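Local coordinates for protein apoptosis regulator Bcl-2 homolog (Murid herpesvirus 4, PDB 4MI8) that blocks apoptosis of the infected host cell and starvation-induced autophagy, binding host BECN1, BAK1 and BAX, at residues A[38-42]-A[132-136]; A[89-93]-A[120-124]; A[19-25]-A[107-113]; A[5-11]-A[124-130]. All blocks are in the same frame, centred on the assembly; numbering follows the deposited sequence.

Contact 1: residues A[38-42]-A[132-136]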
loop_
_atom_site.group_PDB
_atom_site.type_symbol
_atom_site.label_atom_id
_atom_site.label_comp_id
_atom_site.label_asym_id
_atom_site.label_seq_id
_atom_site.Cartn_x
_atom_site.Cartn_y
_atom_site.Cartn_z
ATOM N N ASP A 38 -8.441 -2.092 11.062
ATOM C CA ASP A 38 -7.114 -1.666 10.618
ATOM C C ASP A 38 -7.085 -1.605 9.131
ATOM O O ASP A 38 -6.508 -0.685 8.558
ATOM C CB ASP A 38 -6.057 -2.611 11.167
ATOM C CG ASP A 38 -5.834 -2.394 12.658
ATOM O OD1 ASP A 38 -6.115 -1.284 13.189
ATOM O OD2 ASP A 38 -5.393 -3.315 13.338
ATOM N N VAL A 39 -7.748 -2.577 8.501
ATOM C CA VAL A 39 -7.886 -2.584 7.052
ATOM C C VAL A 39 -8.523 -1.283 6.585
ATOM O O VAL A 39 -7.957 -0.604 5.734
ATOM C CB VAL A 39 -8.654 -3.796 6.559
ATOM C CG1 VAL A 39 -9.123 -3.524 5.137
ATOM C CG2 VAL A 39 -7.766 -5.056 6.604
ATOM N N SER A 40 -9.663 -0.896 7.177
ATOM C CA SER A 40 -10.395 0.291 6.783
ATOM C C SER A 40 -9.541 1.531 7.050
ATOM O O SER A 40 -9.555 2.545 6.287
ATOM C CB SER A 40 -11.730 0.327 7.572
ATOM O OG SER A 40 -12.367 1.614 7.273
ATOM N N LYS A 41 -8.757 1.475 8.126
ATOM C CA LYS A 41 -7.940 2.602 8.410
ATOM C C LYS A 41 -6.907 2.807 7.248
ATOM O O LYS A 41 -6.708 3.917 6.739
ATOM C CB LYS A 41 -7.215 2.395 9.695
ATOM C CG LYS A 41 -5.973 3.256 9.774
ATOM C CD LYS A 41 -5.397 3.037 11.161
ATOM C CE LYS A 41 -4.225 3.988 11.344
ATOM N NZ LYS A 41 -3.921 4.259 12.766
ATOM N N ILE A 42 -6.297 1.721 6.789
ATOM C CA ILE A 42 -5.296 1.837 5.746
ATOM C C ILE A 42 -5.961 2.190 4.423
ATOM O O ILE A 42 -5.444 3.025 3.714
ATOM C CB ILE A 42 -4.509 0.549 5.630
ATOM C CG1 ILE A 42 -3.677 0.397 6.925
ATOM C CG2 ILE A 42 -3.540 0.599 4.383
ATOM C CD1 ILE A 42 -3.235 -1.058 7.000
ATOM N N HIS A 132 7.445 2.235 11.775
ATOM C CA HIS A 132 7.025 3.600 11.540
ATOM C C HIS A 132 5.546 3.780 11.324
ATOM O O HIS A 132 5.122 4.622 10.543
ATOM C CB HIS A 132 7.762 4.110 10.337
ATOM C CG HIS A 132 9.190 4.444 10.594
ATOM N ND1 HIS A 132 10.174 3.590 10.356
ATOM C CD2 HIS A 132 9.779 5.597 11.065
ATOM C CE1 HIS A 132 11.335 4.155 10.662
ATOM N NE2 HIS A 132 11.093 5.388 11.086
ATOM N N PHE A 133 4.734 3.002 12.005
ATOM C CA PHE A 133 3.323 2.976 11.715
ATOM C C PHE A 133 2.587 2.259 12.805
ATOM O O PHE A 133 2.322 1.089 12.689
ATOM C CB PHE A 133 3.093 2.252 10.379
ATOM C CG PHE A 133 1.773 2.550 9.755
ATOM C CD1 PHE A 133 0.615 2.121 10.335
ATOM C CD2 PHE A 133 1.696 3.282 8.604
ATOM C CE1 PHE A 133 -0.591 2.406 9.778
ATOM C CE2 PHE A 133 0.488 3.577 8.039
ATOM C CZ PHE A 133 -0.659 3.139 8.626
ATOM N N PRO A 134 2.244 2.940 13.879
ATOM C CA PRO A 134 1.609 2.181 14.960
ATOM C C PRO A 134 0.147 2.012 14.712
ATOM O O PRO A 134 -0.386 2.716 13.900
ATOM C CB PRO A 134 1.795 3.065 16.189
ATOM C CG PRO A 134 2.579 4.237 15.776
ATOM C CD PRO A 134 2.256 4.401 14.355
ATOM N N LEU A 135 -0.489 1.101 15.428
ATOM C CA LEU A 135 -1.938 0.832 15.256
ATOM C C LEU A 135 -2.673 0.828 16.606
ATOM O O LEU A 135 -2.031 0.726 17.648
ATOM C CB LEU A 135 -2.143 -0.502 14.533
ATOM C CG LEU A 135 -1.622 -0.580 13.103
ATOM C CD1 LEU A 135 -1.591 -2.034 12.674
ATOM C CD2 LEU A 135 -2.520 0.261 12.209
ATOM N N GLU A 136 -3.980 0.891 16.532
ATOM C CA GLU A 136 -4.837 1.019 17.679
ATOM C C GLU A 136 -4.762 -0.126 18.641
ATOM O O GLU A 136 -4.701 -1.277 18.274
ATOM C CB GLU A 136 -6.281 1.200 17.236
ATOM C CG GLU A 136 -7.085 2.136 18.125
ATOM C CD GLU A 136 -7.189 3.558 17.593
ATOM O OE1 GLU A 136 -8.311 4.077 17.530
ATOM O OE2 GLU A 136 -6.158 4.166 17.249
HETATM O O HOH W 1 -4.144 -3.287 15.973
#
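Leu135 turns CG away from its carbonyl carbon (chi1 -64°), and Lys41 places CG anti to the backbone N (chi1 158°) before running on extended; together these torsions carry the lysine methylenes over to the leucine branch. The meeting ties the C-terminal tail of this Bcl-2-type helical bundle to helix 33-56. Leu135 CD2 is the meeting point: Lys41 CD lies 4.1 Å from it, while Asp38 OD1 stands 4.0 Å from the same methyl. The two carboxylate oxygens of Asp38 thus each face one methyl of Leu135, and OD2 is hydrogen-bonded to Tyr10 OH of helix 8-23 and also takes a water. Further along the helix, Ile42 CG1 reaches Phe133 CZ at 4.4 Å, and Lys41 CE comes to Phe133 CE1 at 4.3 Å; both approach the ring obliquely. Leu135 CD2 lies in the plane of that ring at its edge, so leucine and phenylalanine form one apolar patch against the helix. Trp11 on helix 8-23 and Ile89 on helix 86-103 also pack against Phe133. Lys41 NZ remains 4.0 Å from Pro134 O. The polar crossing is made by that water, which donates to Asp38 OD2 at 2.9 Å and to Glu136 O at 3.1 Å.

Contact 2: residues A[89-93]-A[120-124]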
loop_
_atom_site.group_PDB
_atom_site.type_symbol
_atom_site.label_atom_id
_atom_site.label_comp_id
_atom_site.label_asym_id
_atom_site.label_seq_id
_atom_site.Cartn_x
_atom_site.Cartn_y
_atom_site.Cartn_z
ATOM N N ILE A 89 4.919 4.903 3.892
ATOM C CA ILE A 89 4.112 3.695 4.033
ATOM C C ILE A 89 2.682 3.777 3.418
ATOM O O ILE A 89 2.209 2.809 2.749
ATOM C CB ILE A 89 4.027 3.301 5.490
ATOM C CG1 ILE A 89 5.505 3.084 5.946
ATOM C CG2 ILE A 89 3.100 2.060 5.616
ATOM C CD1 ILE A 89 5.689 2.677 7.385
ATOM N N VAL A 90 1.969 4.887 3.617
ATOM C CA VAL A 90 0.656 4.926 3.053
ATOM C C VAL A 90 0.757 4.873 1.515
ATOM O O VAL A 90 -0.002 4.224 0.872
ATOM C CB VAL A 90 -0.034 6.244 3.441
ATOM C CG1 VAL A 90 -1.324 6.441 2.614
ATOM C CG2 VAL A 90 -0.250 6.288 4.950
ATOM N N GLY A 91 1.729 5.549 0.932
ATOM C CA GLY A 91 1.982 5.477 -0.523
ATOM C C GLY A 91 2.238 4.029 -1.007
ATOM O O GLY A 91 1.753 3.623 -2.095
ATOM N N PHE A 92 3.043 3.275 -0.227
ATOM C CA PHE A 92 3.313 1.857 -0.466
ATOM C C PHE A 92 1.963 1.085 -0.562
ATOM O O PHE A 92 1.701 0.244 -1.479
ATOM C CB PHE A 92 4.229 1.393 0.681
ATOM C CG PHE A 92 4.265 -0.112 0.931
ATOM C CD1 PHE A 92 3.354 -0.693 1.777
ATOM C CD2 PHE A 92 5.361 -0.894 0.478
ATOM C CE1 PHE A 92 3.473 -2.047 2.125
ATOM C CE2 PHE A 92 5.464 -2.257 0.795
ATOM C CZ PHE A 92 4.510 -2.836 1.634
ATOM N N PHE A 93 1.098 1.339 0.397
ATOM C CA PHE A 93 -0.164 0.622 0.345
ATOM C C PHE A 93 -0.991 1.086 -0.812
ATOM O O PHE A 93 -1.789 0.302 -1.320
ATOM C CB PHE A 93 -0.940 0.766 1.673
ATOM C CG PHE A 93 -0.494 -0.224 2.739
ATOM C CD1 PHE A 93 -0.815 -1.593 2.611
ATOM C CD2 PHE A 93 0.302 0.198 3.857
ATOM C CE1 PHE A 93 -0.370 -2.501 3.570
ATOM C CE2 PHE A 93 0.780 -0.762 4.828
ATOM C CZ PHE A 93 0.453 -2.078 4.689
ATOM N N MET A 120 4.759 -7.465 -1.144
ATOM C CA MET A 120 4.474 -6.372 -0.169
ATOM C C MET A 120 4.801 -6.827 1.226
ATOM O O MET A 120 5.387 -6.062 1.994
ATOM C CB MET A 120 3.032 -5.852 -0.237
ATOM C CG MET A 120 2.761 -5.033 -1.483
ATOM S SD MET A 120 1.014 -4.521 -1.536
ATOM C CE MET A 120 1.054 -3.303 -0.209
ATOM N N THR A 121 4.432 -8.059 1.561
ATOM C CA THR A 121 4.680 -8.600 2.892
ATOM C C THR A 121 6.171 -8.786 3.158
ATOM O O THR A 121 6.637 -8.599 4.282
ATOM C CB THR A 121 3.962 -9.947 3.096
ATOM O OG1 THR A 121 2.558 -9.783 2.862
ATOM C CG2 THR A 121 4.179 -10.457 4.513
ATOM N N HIS A 122 6.914 -9.156 2.120
ATOM C CA HIS A 122 8.340 -9.385 2.246
ATOM C C HIS A 122 9.100 -8.096 2.355
ATOM O O HIS A 122 10.201 -8.051 2.946
ATOM C CB HIS A 122 8.856 -10.199 1.066
ATOM C CG HIS A 122 8.315 -11.608 1.013
ATOM N ND1 HIS A 122 8.267 -12.322 -0.126
ATOM C CD2 HIS A 122 7.790 -12.425 2.012
ATOM C CE1 HIS A 122 7.739 -13.535 0.128
ATOM N NE2 HIS A 122 7.449 -13.596 1.437
ATOM N N PHE A 123 8.538 -7.032 1.792
ATOM C CA PHE A 123 9.160 -5.762 1.816
ATOM C C PHE A 123 8.822 -5.071 3.117
ATOM O O PHE A 123 9.705 -4.506 3.750
ATOM C CB PHE A 123 8.743 -4.931 0.596
ATOM C CG PHE A 123 9.483 -3.645 0.496
ATOM C CD1 PHE A 123 9.193 -2.604 1.385
ATOM C CD2 PHE A 123 10.547 -3.490 -0.427
ATOM C CE1 PHE A 123 9.905 -1.400 1.362
ATOM C CE2 PHE A 123 11.235 -2.276 -0.484
ATOM C CZ PHE A 123 10.915 -1.220 0.404
ATOM N N PHE A 124 7.532 -5.087 3.509
ATOM C CA PHE A 124 7.129 -4.413 4.744
ATOM C C PHE A 124 8.003 -4.978 5.888
ATOM O O PHE A 124 8.595 -4.223 6.671
ATOM C CB PHE A 124 5.655 -4.707 5.008
ATOM C CG PHE A 124 5.055 -3.911 6.109
ATOM C CD1 PHE A 124 5.187 -4.289 7.432
ATOM C CD2 PHE A 124 4.302 -2.764 5.795
ATOM C CE1 PHE A 124 4.589 -3.556 8.447
ATOM C CE2 PHE A 124 3.715 -2.013 6.775
ATOM C CZ PHE A 124 3.831 -2.410 8.095
#
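Phe92 and Phe124 bring four aromatic rings into one apolar cluster, with Phe92 CE1 lying 3.8 Å from Phe124 CD2. That carbon sits at the edge of the Phe124 ring, near its plane, and the two side chains run at about a right angle to each other. A second pair, Phe93 and Phe124, meets rim to rim: the planes are 56° apart, and the closest carbons, Phe93 CE2 and Phe124 CE2, are separated by 3.7 Å. Phe92 and Phe123 pass one another heading opposite ways; their rings are inclined at 37°, and Phe92 CE2 comes within 3.8 Å of Phe123 CD1. The two helix segments run nearly antiparallel, with axes 12.2 Å apart, a spacing that these large side chains fill. In the Bcl-2 fold, helix 86-103 is the hydrophobic central helix, and here helix 111-126 packs along one flank of it. Elsewhere on the same helix, Val90 touches an aromatic side chain of the bound Beclin 1 BH3 peptide. Met120 supplies the sulfur and methyl contacts. Its chain bends at the last torsion (chi3 71°), which brings CE to 3.6 Å from Phe92 CE1 and to 3.8 Å from Phe93 CD1. Met120 SD is 5.4 Å from the centroid of the Phe92 ring, above its face but distant, in a Met-aromatic contact. The polar element is a backbone oxygen: Met120 O, already engaged by Phe124 N within its own helix, lies 3.4 Å from Phe92 CZ, near the plane of the ring at its edge. The aliphatic contribution is Ile89 CG2, obliquely placed by the Phe124 ring.

Contact 3: residues A[19-25]-A[107-113]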
loop_
_atom_site.group_PDB
_atom_site.type_symbol
_atom_site.label_atom_id
_atom_site.label_comp_id
_atom_site.label_asym_id
_atom_site.label_seq_id
_atom_site.Cartn_x
_atom_site.Cartn_y
_atom_site.Cartn_z
ATOM N N LEU A 19 -5.271 -6.472 1.033
ATOM C CA LEU A 19 -5.327 -6.814 -0.419
ATOM C C LEU A 19 -6.631 -7.570 -0.814
ATOM O O LEU A 19 -7.201 -7.327 -1.902
ATOM C CB LEU A 19 -4.115 -7.615 -0.846
ATOM C CG LEU A 19 -2.765 -6.897 -0.631
ATOM C CD1 LEU A 19 -1.605 -7.889 -0.890
ATOM C CD2 LEU A 19 -2.614 -5.760 -1.620
ATOM N N LYS A 20 -7.089 -8.475 0.038
ATOM C CA LYS A 20 -8.306 -9.257 -0.283
ATOM C C LYS A 20 -9.481 -8.299 -0.272
ATOM O O LYS A 20 -10.347 -8.362 -1.175
ATOM C CB LYS A 20 -8.552 -10.423 0.692
ATOM C CG LYS A 20 -7.471 -11.492 0.675
ATOM C CD LYS A 20 -7.788 -12.715 1.560
ATOM C CE LYS A 20 -6.733 -13.792 1.284
ATOM N NZ LYS A 20 -6.702 -15.051 2.158
ATOM N N THR A 21 -9.497 -7.380 0.711
ATOM C CA THR A 21 -10.595 -6.396 0.810
ATOM C C THR A 21 -10.638 -5.518 -0.422
ATOM O O THR A 21 -11.699 -5.356 -0.969
ATOM C CB THR A 21 -10.546 -5.510 2.094
ATOM O OG1 THR A 21 -10.668 -6.296 3.291
ATOM C CG2 THR A 21 -11.675 -4.521 2.113
ATOM N N VAL A 22 -9.518 -4.928 -0.858
ATOM C CA VAL A 22 -9.548 -4.011 -1.990
ATOM C C VAL A 22 -9.723 -4.794 -3.293
ATOM O O VAL A 22 -10.189 -4.250 -4.318
ATOM C CB VAL A 22 -8.313 -3.060 -2.084
ATOM C CG1 VAL A 22 -8.123 -2.245 -0.795
ATOM C CG2 VAL A 22 -7.034 -3.815 -2.453
ATOM N N SER A 23 -9.357 -6.080 -3.273
ATOM C CA SER A 23 -9.695 -6.979 -4.391
ATOM C C SER A 23 -11.131 -7.534 -4.358
ATOM O O SER A 23 -11.597 -8.136 -5.326
ATOM C CB SER A 23 -8.694 -8.114 -4.473
ATOM O OG SER A 23 -7.453 -7.555 -4.807
ATOM N N LYS A 24 -11.831 -7.320 -3.250
ATOM C CA LYS A 24 -13.209 -7.802 -3.109
ATOM C C LYS A 24 -13.265 -9.332 -3.141
ATOM O O LYS A 24 -14.103 -9.891 -3.833
ATOM C CB LYS A 24 -14.117 -7.218 -4.200
ATOM C CG LYS A 24 -14.256 -5.714 -4.140
ATOM C CD LYS A 24 -14.591 -5.219 -5.541
ATOM C CE LYS A 24 -15.433 -3.931 -5.562
ATOM N NZ LYS A 24 -16.890 -4.184 -5.841
ATOM N N VAL A 25 -12.358 -9.993 -2.416
ATOM C CA VAL A 25 -12.406 -11.430 -2.211
ATOM C C VAL A 25 -12.434 -11.802 -0.708
ATOM O O VAL A 25 -11.924 -12.855 -0.279
ATOM C CB VAL A 25 -11.287 -12.174 -2.961
ATOM C CG1 VAL A 25 -11.426 -11.935 -4.432
ATOM C CG2 VAL A 25 -9.897 -11.776 -2.480
ATOM N N GLY A 107 -12.172 -8.646 -8.665
ATOM C CA GLY A 107 -12.966 -9.505 -7.780
ATOM C C GLY A 107 -12.451 -10.924 -7.608
ATOM O O GLY A 107 -13.225 -11.820 -7.344
ATOM N N SER A 108 -11.146 -11.124 -7.759
ATOM C CA SER A 108 -10.583 -12.469 -7.665
ATOM C C SER A 108 -9.268 -12.529 -6.892
ATOM O O SER A 108 -8.471 -11.592 -6.924
ATOM C CB SER A 108 -10.393 -13.064 -9.063
ATOM O OG SER A 108 -11.483 -12.739 -9.908
ATOM N N TRP A 109 -9.052 -13.646 -6.203
ATOM C CA TRP A 109 -7.815 -13.884 -5.483
ATOM C C TRP A 109 -6.929 -14.781 -6.294
ATOM O O TRP A 109 -6.742 -15.972 -5.965
ATOM C CB TRP A 109 -8.099 -14.512 -4.124
ATOM C CG TRP A 109 -6.949 -14.396 -3.153
ATOM C CD1 TRP A 109 -6.340 -15.418 -2.430
ATOM C CD2 TRP A 109 -6.226 -13.175 -2.765
ATOM N NE1 TRP A 109 -5.325 -14.929 -1.649
ATOM C CE2 TRP A 109 -5.204 -13.593 -1.802
ATOM C CE3 TRP A 109 -6.321 -11.834 -3.106
ATOM C CZ2 TRP A 109 -4.331 -12.690 -1.223
ATOM C CZ3 TRP A 109 -5.432 -10.934 -2.513
ATOM C CH2 TRP A 109 -4.463 -11.354 -1.595
ATOM N N THR A 110 -6.377 -14.227 -7.368
ATOM C CA THR A 110 -5.562 -14.989 -8.320
ATOM C C THR A 110 -4.198 -15.193 -7.742
ATOM O O THR A 110 -3.876 -14.638 -6.676
ATOM C CB THR A 110 -5.398 -14.266 -9.662
ATOM O OG1 THR A 110 -4.513 -13.172 -9.476
ATOM C CG2 THR A 110 -6.745 -13.735 -10.159
ATOM N N GLU A 111 -3.396 -15.943 -8.478
ATOM C CA GLU A 111 -2.048 -16.290 -8.074
ATOM C C GLU A 111 -1.116 -15.096 -8.062
ATOM O O GLU A 111 -0.171 -15.095 -7.296
ATOM C CB GLU A 111 -1.487 -17.359 -9.005
ATOM C CG GLU A 111 -2.383 -18.604 -9.116
ATOM C CD GLU A 111 -2.456 -19.435 -7.815
ATOM O OE1 GLU A 111 -1.384 -19.948 -7.396
ATOM O OE2 GLU A 111 -3.568 -19.595 -7.217
ATOM N N ASP A 112 -1.366 -14.124 -8.943
ATOM C CA ASP A 112 -0.663 -12.846 -8.965
ATOM C C ASP A 112 -0.983 -11.977 -7.753
ATOM O O ASP A 112 -0.099 -11.265 -7.272
ATOM C CB ASP A 112 -1.032 -12.030 -10.184
ATOM C CG ASP A 112 -0.313 -12.476 -11.412
ATOM O OD1 ASP A 112 0.637 -13.284 -11.284
ATOM O OD2 ASP A 112 -0.705 -12.014 -12.506
ATOM N N HIS A 113 -2.236 -12.008 -7.292
ATOM C CA HIS A 113 -2.542 -11.423 -5.993
ATOM C C HIS A 113 -1.670 -11.944 -4.904
ATOM O O HIS A 113 -1.188 -11.168 -4.065
ATOM C CB HIS A 113 -3.952 -11.680 -5.601
ATOM C CG HIS A 113 -4.947 -10.890 -6.385
ATOM N ND1 HIS A 113 -5.334 -11.247 -7.619
ATOM C CD2 HIS A 113 -5.689 -9.759 -6.038
ATOM C CE1 HIS A 113 -6.266 -10.363 -8.058
ATOM N NE2 HIS A 113 -6.488 -9.464 -7.075
#
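Leu19 O is held by two donors of Ser23, the backbone N and the hydroxyl OG, which arrive from opposite faces of the carbonyl plane. Ser23 OG donates to Leu19 O at 2.9 Å, which keeps the hydroxyl close to the helix. There it meets the rim of the imidazole, Ser23 OG lying 3.1 Å from His113 CD2. On its other side, His113 ND1 shares a 2.8 Å hydrogen bond with Thr110 OG1, so the imidazole is steadied by the N-cap residue of helix 111-126. Trp109 is the main apolar side chain of 107-113 here. Lys20 lays its extended chain across one face of the indole: CG stands 3.6 Å from the centroid of the six-membered ring, 5° off the normal, a clear CH-pi geometry. His113 CB lies against the opposite face. Leu19 CB touches the edge at Trp109 CH2, and Val25 CG2 approaches Trp109 CE3 to 3.6 Å. Lys24 ends helix 8-23 in a Schellman motif, and the carbonyl just before it, Ser23 O, receives a CA-H...O contact from Gly107 CA at 3.1 Å. The joint therefore pins the C-terminal end of helix 8-23 to the loop leading into helix 111-126, while Leu19, Val22 and Ser23 also lean on Cys100 of helix 86-103.

Contact 4: residues A[5-11]-A[124-130]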
loop_
_atom_site.group_PDB
_atom_site.type_symbol
_atom_site.label_atom_id
_atom_site.label_comp_id
_atom_site.label_asym_id
_atom_site.label_seq_id
_atom_site.Cartn_x
_atom_site.Cartn_y
_atom_site.Cartn_z
ATOM N N LYS A 5 3.329 -0.016 18.143
ATOM C CA LYS A 5 3.894 -0.898 17.142
ATOM C C LYS A 5 3.280 -2.283 17.185
ATOM O O LYS A 5 3.081 -2.829 18.245
ATOM C CB LYS A 5 5.417 -0.961 17.328
ATOM C CG LYS A 5 6.121 -2.306 17.078
ATOM C CD LYS A 5 7.354 -2.195 16.199
ATOM C CE LYS A 5 8.444 -3.145 16.656
ATOM N NZ LYS A 5 8.690 -4.296 15.749
ATOM N N LYS A 6 3.019 -2.866 16.027
ATOM C CA LYS A 6 2.537 -4.233 15.982
ATOM C C LYS A 6 3.539 -5.156 15.322
ATOM O O LYS A 6 4.473 -4.730 14.694
ATOM C CB LYS A 6 1.180 -4.328 15.302
ATOM C CG LYS A 6 0.103 -3.495 15.950
ATOM C CD LYS A 6 -0.495 -4.168 17.157
ATOM C CE LYS A 6 -1.472 -3.243 17.840
ATOM N NZ LYS A 6 -1.531 -3.349 19.321
ATOM N N SER A 7 3.329 -6.441 15.489
ATOM C CA SER A 7 4.285 -7.430 15.068
ATOM C C SER A 7 4.230 -7.693 13.599
ATOM O O SER A 7 3.247 -7.437 12.974
ATOM C CB SER A 7 4.035 -8.726 15.807
ATOM O OG SER A 7 2.963 -9.415 15.254
ATOM N N GLY A 8 5.317 -8.235 13.078
ATOM C CA GLY A 8 5.375 -8.682 11.720
ATOM C C GLY A 8 4.330 -9.720 11.462
ATOM O O GLY A 8 3.793 -9.795 10.385
ATOM N N THR A 9 4.047 -10.524 12.463
ATOM C CA THR A 9 3.049 -11.557 12.336
ATOM C C THR A 9 1.689 -10.946 12.110
ATOM O O THR A 9 0.953 -11.352 11.259
ATOM C CB THR A 9 2.974 -12.414 13.607
ATOM O OG1 THR A 9 4.271 -12.887 13.953
ATOM C CG2 THR A 9 2.091 -13.558 13.396
ATOM N N TYR A 10 1.349 -9.982 12.922
ATOM C CA TYR A 10 0.090 -9.265 12.776
ATOM C C TYR A 10 -0.015 -8.545 11.416
ATOM O O TYR A 10 -1.073 -8.568 10.748
ATOM C CB TYR A 10 -0.109 -8.280 13.914
ATOM C CG TYR A 10 -1.445 -7.645 13.800
ATOM C CD1 TYR A 10 -2.608 -8.413 13.912
ATOM C CD2 TYR A 10 -1.559 -6.309 13.469
ATOM C CE1 TYR A 10 -3.859 -7.846 13.736
ATOM C CE2 TYR A 10 -2.799 -5.727 13.314
ATOM C CZ TYR A 10 -3.943 -6.492 13.440
ATOM O OH TYR A 10 -5.172 -5.908 13.276
ATOM N N TRP A 11 1.092 -7.946 10.994
ATOM C CA TRP A 11 1.117 -7.168 9.804
ATOM C C TRP A 11 0.983 -7.996 8.576
ATOM O O TRP A 11 0.338 -7.538 7.631
ATOM C CB TRP A 11 2.388 -6.355 9.751
ATOM C CG TRP A 11 2.216 -4.987 10.375
ATOM C CD1 TRP A 11 2.641 -4.568 11.632
ATOM C CD2 TRP A 11 1.520 -3.821 9.779
ATOM N NE1 TRP A 11 2.274 -3.243 11.856
ATOM C CE2 TRP A 11 1.621 -2.730 10.771
ATOM C CE3 TRP A 11 0.892 -3.564 8.534
ATOM C CZ2 TRP A 11 1.094 -1.454 10.520
ATOM C CZ3 TRP A 11 0.350 -2.285 8.304
ATOM C CH2 TRP A 11 0.447 -1.258 9.271
ATOM N N PHE A 124 7.532 -5.087 3.509
ATOM C CA PHE A 124 7.129 -4.413 4.744
ATOM C C PHE A 124 8.003 -4.978 5.888
ATOM O O PHE A 124 8.595 -4.223 6.671
ATOM C CB PHE A 124 5.655 -4.707 5.008
ATOM C CG PHE A 124 5.055 -3.911 6.109
ATOM C CD1 PHE A 124 5.187 -4.289 7.432
ATOM C CD2 PHE A 124 4.302 -2.764 5.795
ATOM C CE1 PHE A 124 4.589 -3.556 8.447
ATOM C CE2 PHE A 124 3.715 -2.013 6.775
ATOM C CZ PHE A 124 3.831 -2.410 8.095
ATOM N N ILE A 125 8.056 -6.299 5.995
ATOM C CA ILE A 125 8.840 -6.911 7.074
ATOM C C ILE A 125 10.358 -6.736 6.923
ATOM O O ILE A 125 10.972 -6.180 7.826
ATOM C CB ILE A 125 8.447 -8.363 7.363
ATOM C CG1 ILE A 125 6.939 -8.415 7.698
ATOM C CG2 ILE A 125 9.282 -8.884 8.524
ATOM C CD1 ILE A 125 6.363 -9.791 7.930
ATOM N N GLU A 126 10.938 -7.138 5.792
ATOM C CA GLU A 126 12.391 -7.034 5.615
ATOM C C GLU A 126 12.857 -5.610 5.878
ATOM O O GLU A 126 13.924 -5.428 6.445
ATOM C CB GLU A 126 12.859 -7.549 4.252
ATOM C CG GLU A 126 13.161 -9.052 4.256
ATOM C CD GLU A 126 12.459 -9.851 3.131
ATOM O OE1 GLU A 126 12.543 -9.419 1.955
ATOM O OE2 GLU A 126 11.825 -10.927 3.401
ATOM N N ASN A 127 12.032 -4.609 5.549
ATOM C CA ASN A 127 12.392 -3.213 5.814
ATOM C C ASN A 127 11.958 -2.697 7.161
ATOM O O ASN A 127 12.120 -1.525 7.461
ATOM C CB ASN A 127 11.935 -2.264 4.689
ATOM C CG ASN A 127 12.777 -2.430 3.436
ATOM O OD1 ASN A 127 13.740 -1.661 3.208
ATOM N ND2 ASN A 127 12.493 -3.493 2.658
ATOM N N ASN A 128 11.406 -3.558 7.988
ATOM C CA ASN A 128 10.891 -3.105 9.275
ATOM C C ASN A 128 9.955 -1.900 9.166
ATOM O O ASN A 128 10.037 -0.977 9.947
ATOM C CB ASN A 128 12.059 -2.839 10.229
ATOM C CG ASN A 128 11.630 -2.724 11.685
ATOM O OD1 ASN A 128 10.615 -3.282 12.108
ATOM N ND2 ASN A 128 12.409 -1.985 12.457
ATOM N N LEU A 129 9.063 -1.894 8.183
ATOM C CA LEU A 129 8.028 -0.813 8.112
ATOM C C LEU A 129 7.108 -0.720 9.331
ATOM O O LEU A 129 6.530 0.331 9.589
ATOM C CB LEU A 129 7.199 -0.886 6.822
ATOM C CG LEU A 129 8.130 -0.584 5.643
ATOM C CD1 LEU A 129 7.295 -0.335 4.413
ATOM C CD2 LEU A 129 9.103 0.597 5.878
ATOM N N MET A 130 6.963 -1.824 10.068
ATOM C CA MET A 130 6.114 -1.845 11.280
ATOM C C MET A 130 6.628 -0.828 12.244
ATOM O O MET A 130 5.842 -0.255 12.999
ATOM C CB MET A 130 6.117 -3.197 11.986
ATOM C CG MET A 130 7.444 -3.908 11.911
ATOM S SD MET A 130 7.249 -5.351 10.866
ATOM C CE MET A 130 8.084 -5.001 9.324
HETATM O O HOH W 2 3.594 -1.318 13.406
#
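The Trp11 indole has the Phe124 ring over one face, CZ standing above its centre, and Lys6 O in its plane at an edge. The two rings are inclined by 32°, with the centroid of the six-membered ring 4.3 Å from that of Phe124, an oblique pair; the nearest carbons are modelled too close for their separations to be trusted. Leu129 CB rests 3.5 Å above the Phe124 plane, with the indole obliquely on the other side. Met130 packs beside the pyrrole part, its CB 3.8 Å from Trp11 CD1 and its SD 5.4 Å from the centroid of the five-membered ring, an oblique Met-aromatic contact. The same CB lies 3.5 Å from Lys6 O, and Gly8 CA is 3.9 Å from Met130 SD. Ile125 CD1 also comes to 3.6 Å from Gly8 O. These contacts join the start of helix 8-23 to the end of helix 111-126 in the Bcl-2-type bundle. Both ends are capped: Ser7 OG accepts from Tyr10 N at 2.9 Å in a nearly straight bond (171°), and Asn128 closes the other helix with a Schellman motif. Trp11 NE1 and Lys6 N donate to one water; its further link to Met130 O is modelled too short and so doubtful. Direct contact here is thus largely apolar, while a single water satisfies the indole N-H, holds the backbone of Lys6 and probably bridges to that of Met130.

In the fold
From the N terminus, 5-11 pairs with 124-130, so contact 4 closes a long loop in which contacts 3 and 2 are nested. Next comes 19-25, whose partner 107-113 makes contact 3 a smaller loop inside it. Segment 38-42 waits for 132-136, so contact 1 crosses both contacts 3 and 4, and it encloses contact 2. Contact 2, joining 89-93 to 120-124, in turn crosses contact 3. Contacts 3 and 4 fasten opposite ends of helices 8-23 and 111-126, their centres about 21 Å apart; contact 2 joins helix 111-126 to helix 86-103, and contact 1 binds the tail to helix 33-56. Contacts 1, 2 and 4 all touch one another, and Phe124 belongs to contacts 2 and 4.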